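Peptidase M16 inactive domain family protein (Pseudomonas fluorescens, PDB 3GWB) belongs to the M16 metallopeptidase family, carries an inactive-type domain and may have hydrolase activity. Local coordinates at residues A56-T59 / N60-N64; K113-A116 / E117-K121; D127-A130 / R131-Q135; K185-H188 / A189-A193. All blocks are in the same frame, centred on the assembly; numbering follows the deposited sequence.

Overall arrangement
The four contacts are short, mainly helical stretches in the N-terminal part of the chain, coming in the order 56-64, 113-121, 127-135 and 185-193. Each lies on its own helix: 55-62, 105-120, 126-143 and 181-191. Contact 1 is central and touches the other three. Its centre is about 11 Å from those of contacts 3 and 4 and about 13 Å from that of contact 2. Contacts 2 and 4 also touch, with centres about 14 Å apart. Contact 3 meets neither of these; its centre is about 20 Å from that of contact 4. Contacts 1, 2 and 4 lie beside the six-stranded mixed sheet; contact 3 packs on helices 55-62 and 181-191 and reaches the second subunit.

Contact 1. Residues A56-T59 / N60-N64; sequences ALLT and NAMLN
Leu58 and Met62, a selenomethionine, meet one helical turn apart on helix 55-62. The amide Met62 N donates to Leu58 O at 3.0 Å and makes a weak second bond to Thr59 O at 3.2 Å, near the end of the helix. The side chain of Met62 starts on the same carbonyl. Its CB lies 3.5 Å from Leu58 O. CG turns to the side of its own backbone N, with chi1 -67°, and this brings CG to 3.1 Å from Leu58 O. CG also meets the leucine branch tip Leu58 CD1 at 4.3 Å. The chain then bends at chi2 and at chi3. This carries SE and CE away from the turn, SE towards the backbone of Ser128 and CE towards that of Leu129. The rest of the turn is regular: Asn60 N binds Ala56 O at 3.1 Å and Ala61 N binds Leu57 O at 3.0 Å. The methyl Ala61 CB rests against Leu57 O. Leu63 turns back, and its CG comes 3.5 Å from Thr59 O. Two polar side chains find partners elsewhere. Thr59 OG1 is hydrogen-bonded to Val55 O, while Asn60 ND2 binds both Tyr192 OH and Val96 O, which fixes the buried amide. By sequence, this helix probably corresponds to the one that carries the zinc-binding HXXEH motif in active M16 peptidases. Leu57, Asn60 and Ala61 stand at the three defining positions, so this helix probably does not carry the family's zinc site.

Contact 2. Residues K113-A116 / E117-K121; sequences KLFA and EVVGK
The last two turns of helix 105-120, which packs on the six-stranded sheet of the M16-type domain, bring Phe115 against Val119 and Leu114 against Val118. The two valines sit one turn after their partners. Val119 CG2 lies over one face of the Phe115 ring, 4.0 Å from its centroid and 19° off the ring normal, a CH-pi contact. It is shifted towards the rim, near CE1 and CZ. The two side chains run alongside each other and point the same way. Phe115 CG is anti to its own N (chi1 -178°), while Val119 CG2 is beside its backbone N; these settings bring methyl and ring face together. One residue earlier, Val118 CG2 touches Leu114 CD1 at 4.1 Å and Leu114 O at 3.3 Å. Backbone bonds carry both pairs: Val118 N to Leu114 O at 2.9 Å and Val119 N to Phe115 O at 3.0 Å. Gly120 N closes on Ala116 O at 2.8 Å. Lys121 is the first residue to leave helical angles, although its N still reaches Glu117 O at 2.8 Å. Phe115 and Val119 face the sheet, against Leu38, Leu40 and Phe42 of strand 35-42 and Ala97 and Leu99 of strand 95-102. Leu114 and Val118 meet helix 72-80 at Phe79 and Ile75, and Phe115 also reaches Phe79.

Contact 3. Residues D127-A130 / R131-Q135; sequences DSLA and RIKNQ
Ile132 N donates to Ser128 O at 2.8 Å, with an N-H...O angle of 161°. Two carbons crowd the same carbonyl: Ile132 CG1 at 3.0 Å, held there because it lies beside its own backbone N (chi1 -56°), and Arg131 CB at 3.4 Å. Ser128 O also lies over one face of the Arg131 guanidinium. Bent at chi3, the arginine folds back along the helix and brings NH1 within 3.8 Å of Ser128 OG. Glu65 links the two residues: its OE2 forms a salt bridge with Arg131 NH2 and its OE1 a hydrogen bond with Ser128 OG. A water joins the start of the turn, donating to Asp127 OD2 at 3.2 Å and accepting a weak bond from Arg131 NH1. All this belongs to the first turns of helix 126-143, whose inner side faces helices 55-62 and 181-191. There Lys133 runs extended across Leu129, and Lys133 CE touches Leu129 CG at 3.7 Å. Its NZ ends on the carbonyls of Pro177 and Ile179. Asn134 N binds Ala130 O at 3.0 Å, while its side-chain amide bonds to Tyr297 and Arg290 of the second subunit.

Contact 4. Residues K185-H188 / A189-A193; sequences KAFH and AKAYA
Ala191 N donates to Phe187 O at 2.7 Å, with a nearly straight N-H...O angle of 171°. Phe187 O takes a weak second bond from Lys190 N, which also donates to Ala186 O. One residue on, Tyr192 N binds His188 O at 2.9 Å. These bonds finish helix 181-191 at its C-terminal end, and Tyr192 is the first residue outside helical angles. His188 NE2 is hydrogen-bonded to Val119 O of helix 105-120, which settles how the ring is turned. Tyr192 meets the ring through its CB. Tyr192 CB sits over one face of the imidazole, 3.9 Å from its centroid, as a CH-pi contact. Tyr192 CG lies beside its own backbone N (chi1 -76°), and the phenol ring continues past the histidine at Tyr192 CG to His188 CD2, 3.6 Å. The two ring planes are only 14° from parallel, but they are slid apart and hardly overlap. Phe187 packs on Ala191. Ala191 CB lies over one face of its ring, 3.8 Å from the centroid and displaced towards the rim, with CZ the closest ring atom. Lys190, bent at its last two torsions, curls back, and its NZ comes 3.9 Å from Phe187 CE1. Helix 55-62 borders this group, with Ala56 and Thr59 against Phe187. Phe187 CE2 meets the edge of the Tyr192 ring, close to its plane, 4.3 Å from Tyr192 CE1.

Contact 1. Residues A56-T59 / N60-N64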
# COMPACT_ATOMS: atom_id res chain seq x y z
N ALA A 56 -13.99 -14.23 -9.21
CA ALA A 56 -13.78 -14.37 -7.77
C ALA A 56 -13.24 -13.09 -7.16
O ALA A 56 -13.72 -12.61 -6.13
CB ALA A 56 -12.82 -15.53 -7.49
N LEU A 57 -12.24 -12.51 -7.81
CA LEU A 57 -11.65 -11.30 -7.28
C LEU A 57 -12.65 -10.14 -7.34
O LEU A 57 -12.74 -9.32 -6.42
CB LEU A 57 -10.38 -10.97 -8.05
CG LEU A 57 -9.33 -10.17 -7.27
CD1 LEU A 57 -7.94 -10.77 -7.51
CD2 LEU A 57 -9.40 -8.71 -7.67
N LEU A 58 -13.41 -10.08 -8.43
CA LEU A 58 -14.39 -9.01 -8.59
C LEU A 58 -15.49 -9.11 -7.54
O LEU A 58 -15.92 -8.11 -6.98
CB LEU A 58 -14.97 -9.07 -10.00
CG LEU A 58 -15.79 -7.89 -10.50
CD1 LEU A 58 -15.07 -6.57 -10.23
CD2 LEU A 58 -16.04 -8.07 -12.01
N THR A 59 -15.95 -10.33 -7.27
CA THR A 59 -17.01 -10.51 -6.28
C THR A 59 -16.50 -10.06 -4.92
O THR A 59 -17.18 -9.34 -4.20
CB THR A 59 -17.46 -12.00 -6.19
OG1 THR A 59 -17.91 -12.45 -7.46
CG2 THR A 59 -18.60 -12.15 -5.18
N ASN A 60 -15.28 -10.47 -4.57
CA ASN A 60 -14.71 -10.10 -3.28
C ASN A 60 -14.51 -8.60 -3.13
O ASN A 60 -14.65 -8.05 -2.04
CB ASN A 60 -13.38 -10.83 -3.07
CG ASN A 60 -12.77 -10.53 -1.72
OD1 ASN A 60 -11.97 -9.61 -1.57
ND2 ASN A 60 -13.16 -11.30 -0.71
N ALA A 61 -14.19 -7.93 -4.23
CA ALA A 61 -13.97 -6.49 -4.21
C ALA A 61 -15.28 -5.72 -4.09
O ALA A 61 -15.31 -4.61 -3.57
CB ALA A 61 -13.24 -6.06 -5.47
N MSE A 62 -16.37 -6.32 -4.59
CA MSE A 62 -17.68 -5.66 -4.56
C MSE A 62 -18.48 -5.81 -3.27
O MSE A 62 -19.52 -5.18 -3.10
CB MSE A 62 -18.52 -6.17 -5.74
CG MSE A 62 -18.01 -5.76 -7.13
SE MSE A 62 -18.45 -4.06 -7.56
CE MSE A 62 -20.26 -4.23 -7.63
N LEU A 63 -18.00 -6.64 -2.34
CA LEU A 63 -18.71 -6.87 -1.09
C LEU A 63 -19.10 -5.60 -0.35
O LEU A 63 -20.27 -5.40 -0.04
CB LEU A 63 -17.87 -7.76 -0.15
CG LEU A 63 -17.49 -9.15 -0.67
CD1 LEU A 63 -16.66 -9.87 0.38
CD2 LEU A 63 -18.75 -9.96 -0.99
N ASN A 64 -18.12 -4.75 -0.07
CA ASN A 64 -18.41 -3.52 0.67
C ASN A 64 -18.74 -2.32 -0.21
O ASN A 64 -18.59 -1.17 0.23
CB ASN A 64 -17.24 -3.17 1.59
CG ASN A 64 -16.05 -2.62 0.84
OD1 ASN A 64 -15.83 -2.96 -0.32
ND2 ASN A 64 -15.28 -1.77 1.50

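Contact 2. Residues K113-A116 / E117-K121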
# COMPACT_ATOMS: atom_id res chain seq x y z
N LYS A 113 -23.25 -6.18 12.78
CA LYS A 113 -24.47 -6.22 11.98
C LYS A 113 -24.16 -5.70 10.59
O LYS A 113 -24.64 -6.24 9.59
CB LYS A 113 -25.57 -5.37 12.60
CG LYS A 113 -26.17 -5.97 13.86
CD LYS A 113 -27.36 -5.14 14.35
CE LYS A 113 -28.49 -5.13 13.33
NZ LYS A 113 -29.69 -4.39 13.84
N LEU A 114 -23.36 -4.64 10.51
CA LEU A 114 -22.98 -4.07 9.23
C LEU A 114 -22.07 -5.04 8.47
O LEU A 114 -22.23 -5.25 7.27
CB LEU A 114 -22.26 -2.73 9.43
CG LEU A 114 -21.68 -2.04 8.18
CD1 LEU A 114 -22.77 -1.86 7.12
CD2 LEU A 114 -21.08 -0.70 8.59
N PHE A 115 -21.13 -5.64 9.19
CA PHE A 115 -20.20 -6.60 8.61
C PHE A 115 -20.94 -7.81 8.02
O PHE A 115 -20.65 -8.24 6.91
CB PHE A 115 -19.20 -7.07 9.66
CG PHE A 115 -18.17 -8.04 9.13
CD1 PHE A 115 -17.14 -7.60 8.31
CD2 PHE A 115 -18.25 -9.40 9.45
CE1 PHE A 115 -16.19 -8.50 7.82
CE2 PHE A 115 -17.30 -10.30 8.96
CZ PHE A 115 -16.28 -9.85 8.14
N ALA A 116 -21.89 -8.35 8.79
CA ALA A 116 -22.65 -9.50 8.33
C ALA A 116 -23.41 -9.15 7.04
O ALA A 116 -23.45 -9.94 6.10
CB ALA A 116 -23.64 -9.95 9.41
N GLU A 117 -24.00 -7.96 7.02
CA GLU A 117 -24.75 -7.50 5.86
C GLU A 117 -23.83 -7.37 4.65
O GLU A 117 -24.17 -7.81 3.55
CB GLU A 117 -25.41 -6.15 6.16
CG GLU A 117 -26.29 -5.62 5.04
CD GLU A 117 -27.75 -6.02 5.19
OE1 GLU A 117 -28.38 -5.63 6.20
OE2 GLU A 117 -28.28 -6.71 4.29
N VAL A 118 -22.67 -6.76 4.84
CA VAL A 118 -21.70 -6.58 3.76
C VAL A 118 -21.24 -7.90 3.13
O VAL A 118 -21.26 -8.06 1.90
CB VAL A 118 -20.46 -5.77 4.26
CG1 VAL A 118 -19.30 -5.91 3.28
CG2 VAL A 118 -20.83 -4.29 4.40
N VAL A 119 -20.85 -8.86 3.96
CA VAL A 119 -20.38 -10.12 3.43
C VAL A 119 -21.49 -11.08 3.02
O VAL A 119 -21.34 -11.81 2.05
CB VAL A 119 -19.44 -10.82 4.44
CG1 VAL A 119 -18.83 -12.07 3.83
CG2 VAL A 119 -18.34 -9.85 4.87
N GLY A 120 -22.61 -11.06 3.72
CA GLY A 120 -23.69 -11.98 3.38
C GLY A 120 -24.78 -11.50 2.43
O GLY A 120 -25.41 -12.30 1.75
N LYS A 121 -25.02 -10.19 2.38
CA LYS A 121 -26.05 -9.66 1.49
C LYS A 121 -25.61 -8.46 0.67
O LYS A 121 -26.24 -7.40 0.70
CB LYS A 121 -27.29 -9.30 2.31
CG LYS A 121 -27.89 -10.48 3.08
CD LYS A 121 -29.08 -10.04 3.93
CE LYS A 121 -29.70 -11.22 4.69
NZ LYS A 121 -28.73 -11.90 5.60

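Contact 3. Residues D127-A130 / R131-Q135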
# COMPACT_ATOMS: atom_id res chain seq x y z
N ASP A 127 -23.04 0.99 -10.65
CA ASP A 127 -22.04 2.03 -10.81
C ASP A 127 -20.70 1.66 -10.19
O ASP A 127 -19.66 2.18 -10.58
CB ASP A 127 -22.56 3.35 -10.23
CG ASP A 127 -22.71 3.30 -8.71
OD1 ASP A 127 -23.21 2.28 -8.19
OD2 ASP A 127 -22.32 4.29 -8.06
N SER A 128 -20.72 0.76 -9.21
CA SER A 128 -19.49 0.32 -8.57
C SER A 128 -18.79 -0.69 -9.46
O SER A 128 -17.57 -0.67 -9.60
CB SER A 128 -19.77 -0.31 -7.20
OG SER A 128 -20.22 0.65 -6.27
N LEU A 129 -19.56 -1.59 -10.07
CA LEU A 129 -19.00 -2.61 -10.95
C LEU A 129 -18.28 -1.97 -12.13
O LEU A 129 -17.26 -2.46 -12.60
CB LEU A 129 -20.11 -3.54 -11.46
CG LEU A 129 -19.69 -4.69 -12.39
CD1 LEU A 129 -18.76 -5.65 -11.66
CD2 LEU A 129 -20.93 -5.41 -12.90
N ALA A 130 -18.83 -0.86 -12.62
CA ALA A 130 -18.24 -0.16 -13.75
C ALA A 130 -16.95 0.50 -13.28
O ALA A 130 -15.95 0.49 -13.99
CB ALA A 130 -19.22 0.90 -14.26
N ARG A 131 -16.96 1.05 -12.07
CA ARG A 131 -15.78 1.70 -11.53
C ARG A 131 -14.65 0.70 -11.30
O ARG A 131 -13.49 0.98 -11.61
CB ARG A 131 -16.12 2.39 -10.21
CG ARG A 131 -15.08 3.41 -9.78
CD ARG A 131 -15.30 3.87 -8.34
NE ARG A 131 -14.82 2.89 -7.37
CZ ARG A 131 -15.58 2.24 -6.50
NH1 ARG A 131 -16.90 2.45 -6.48
NH2 ARG A 131 -15.03 1.38 -5.66
N ILE A 132 -15.00 -0.47 -10.75
CA ILE A 132 -14.01 -1.51 -10.48
C ILE A 132 -13.44 -2.09 -11.77
O ILE A 132 -12.22 -2.28 -11.88
CB ILE A 132 -14.60 -2.65 -9.63
CG1 ILE A 132 -15.19 -2.09 -8.34
CG2 ILE A 132 -13.52 -3.67 -9.28
CD1 ILE A 132 -14.20 -1.32 -7.50
N LYS A 133 -14.31 -2.38 -12.74
CA LYS A 133 -13.85 -2.93 -14.01
C LYS A 133 -12.90 -1.94 -14.68
O LYS A 133 -11.91 -2.35 -15.29
CB LYS A 133 -15.01 -3.21 -14.96
CG LYS A 133 -15.92 -4.35 -14.54
CD LYS A 133 -16.84 -4.73 -15.69
CE LYS A 133 -17.77 -5.86 -15.33
NZ LYS A 133 -18.58 -6.29 -16.50
N ASN A 134 -13.22 -0.65 -14.58
CA ASN A 134 -12.40 0.40 -15.19
C ASN A 134 -11.00 0.41 -14.58
O ASN A 134 -10.01 0.56 -15.30
CB ASN A 134 -13.06 1.77 -14.99
CG ASN A 134 -12.35 2.87 -15.79
OD1 ASN A 134 -12.50 2.95 -17.01
ND2 ASN A 134 -11.58 3.70 -15.09
N GLN A 135 -10.90 0.26 -13.26
CA GLN A 135 -9.59 0.26 -12.63
C GLN A 135 -8.86 -1.06 -12.84
O GLN A 135 -7.63 -1.10 -12.82
CB GLN A 135 -9.70 0.61 -11.14
CG GLN A 135 -10.79 -0.09 -10.37
CD GLN A 135 -10.94 0.46 -8.96
OE1 GLN A 135 -11.29 1.63 -8.77
NE2 GLN A 135 -10.66 -0.37 -7.97
O HOH W 1 -19.40 4.13 -6.65

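Contact 4. Residues K185-H188 / A189-A193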
# COMPACT_ATOMS: atom_id res chain seq x y z
N LYS A 185 -23.67 -12.51 -8.58
CA LYS A 185 -24.69 -12.97 -7.65
C LYS A 185 -24.65 -14.48 -7.50
O LYS A 185 -24.74 -15.01 -6.39
CB LYS A 185 -26.08 -12.53 -8.12
CG LYS A 185 -26.37 -11.06 -7.90
CD LYS A 185 -27.78 -10.70 -8.37
CE LYS A 185 -28.09 -9.24 -8.11
NZ LYS A 185 -29.47 -8.88 -8.54
N ALA A 186 -24.50 -15.17 -8.62
CA ALA A 186 -24.44 -16.63 -8.61
C ALA A 186 -23.16 -17.14 -7.97
O ALA A 186 -23.18 -18.13 -7.23
CB ALA A 186 -24.56 -17.16 -10.03
N PHE A 187 -22.03 -16.48 -8.26
CA PHE A 187 -20.76 -16.90 -7.67
C PHE A 187 -20.81 -16.72 -6.15
O PHE A 187 -20.36 -17.58 -5.40
CB PHE A 187 -19.59 -16.08 -8.22
CG PHE A 187 -18.25 -16.52 -7.69
CD1 PHE A 187 -17.68 -17.70 -8.14
CD2 PHE A 187 -17.61 -15.79 -6.69
CE1 PHE A 187 -16.47 -18.15 -7.61
CE2 PHE A 187 -16.40 -16.24 -6.16
CZ PHE A 187 -15.83 -17.42 -6.61
N HIS A 188 -21.35 -15.58 -5.71
CA HIS A 188 -21.46 -15.29 -4.28
C HIS A 188 -22.33 -16.31 -3.53
O HIS A 188 -21.97 -16.76 -2.45
CB HIS A 188 -22.03 -13.88 -4.09
CG HIS A 188 -22.11 -13.44 -2.66
ND1 HIS A 188 -23.23 -13.61 -1.88
CD2 HIS A 188 -21.18 -12.87 -1.86
CE1 HIS A 188 -22.99 -13.18 -0.66
NE2 HIS A 188 -21.75 -12.72 -0.62
N ALA A 189 -23.46 -16.68 -4.13
CA ALA A 189 -24.37 -17.64 -3.50
C ALA A 189 -23.72 -19.01 -3.35
O ALA A 189 -24.03 -19.78 -2.43
CB ALA A 189 -25.65 -17.75 -4.33
N LYS A 190 -22.80 -19.31 -4.26
CA LYS A 190 -22.09 -20.58 -4.26
C LYS A 190 -20.80 -20.59 -3.43
O LYS A 190 -20.59 -21.48 -2.61
CB LYS A 190 -21.74 -20.95 -5.71
CG LYS A 190 -20.82 -22.16 -5.85
CD LYS A 190 -20.66 -22.59 -7.31
CE LYS A 190 -19.85 -21.59 -8.12
NZ LYS A 190 -18.45 -21.50 -7.62
N ALA A 191 -19.95 -19.60 -3.65
CA ALA A 191 -18.65 -19.53 -2.97
C ALA A 191 -18.66 -18.89 -1.59
O ALA A 191 -17.77 -19.16 -0.77
CB ALA A 191 -17.65 -18.81 -3.88
N TYR A 192 -19.63 -18.04 -1.31
CA TYR A 192 -19.68 -17.41 0.00
C TYR A 192 -20.68 -18.09 0.93
O TYR A 192 -21.06 -17.55 1.97
CB TYR A 192 -19.96 -15.91 -0.13
CG TYR A 192 -18.73 -15.14 -0.58
CD1 TYR A 192 -18.24 -15.26 -1.89
CD2 TYR A 192 -18.03 -14.33 0.30
CE1 TYR A 192 -17.08 -14.61 -2.29
CE2 TYR A 192 -16.86 -13.66 -0.09
CZ TYR A 192 -16.40 -13.82 -1.39
OH TYR A 192 -15.24 -13.18 -1.78
N ALA A 193 -21.11 -19.29 0.55
CA ALA A 193 -22.06 -20.06 1.35
C ALA A 193 -21.40 -20.38 2.71
O ALA A 193 -20.19 -20.60 2.79
CB ALA A 193 -22.45 -21.35 0.62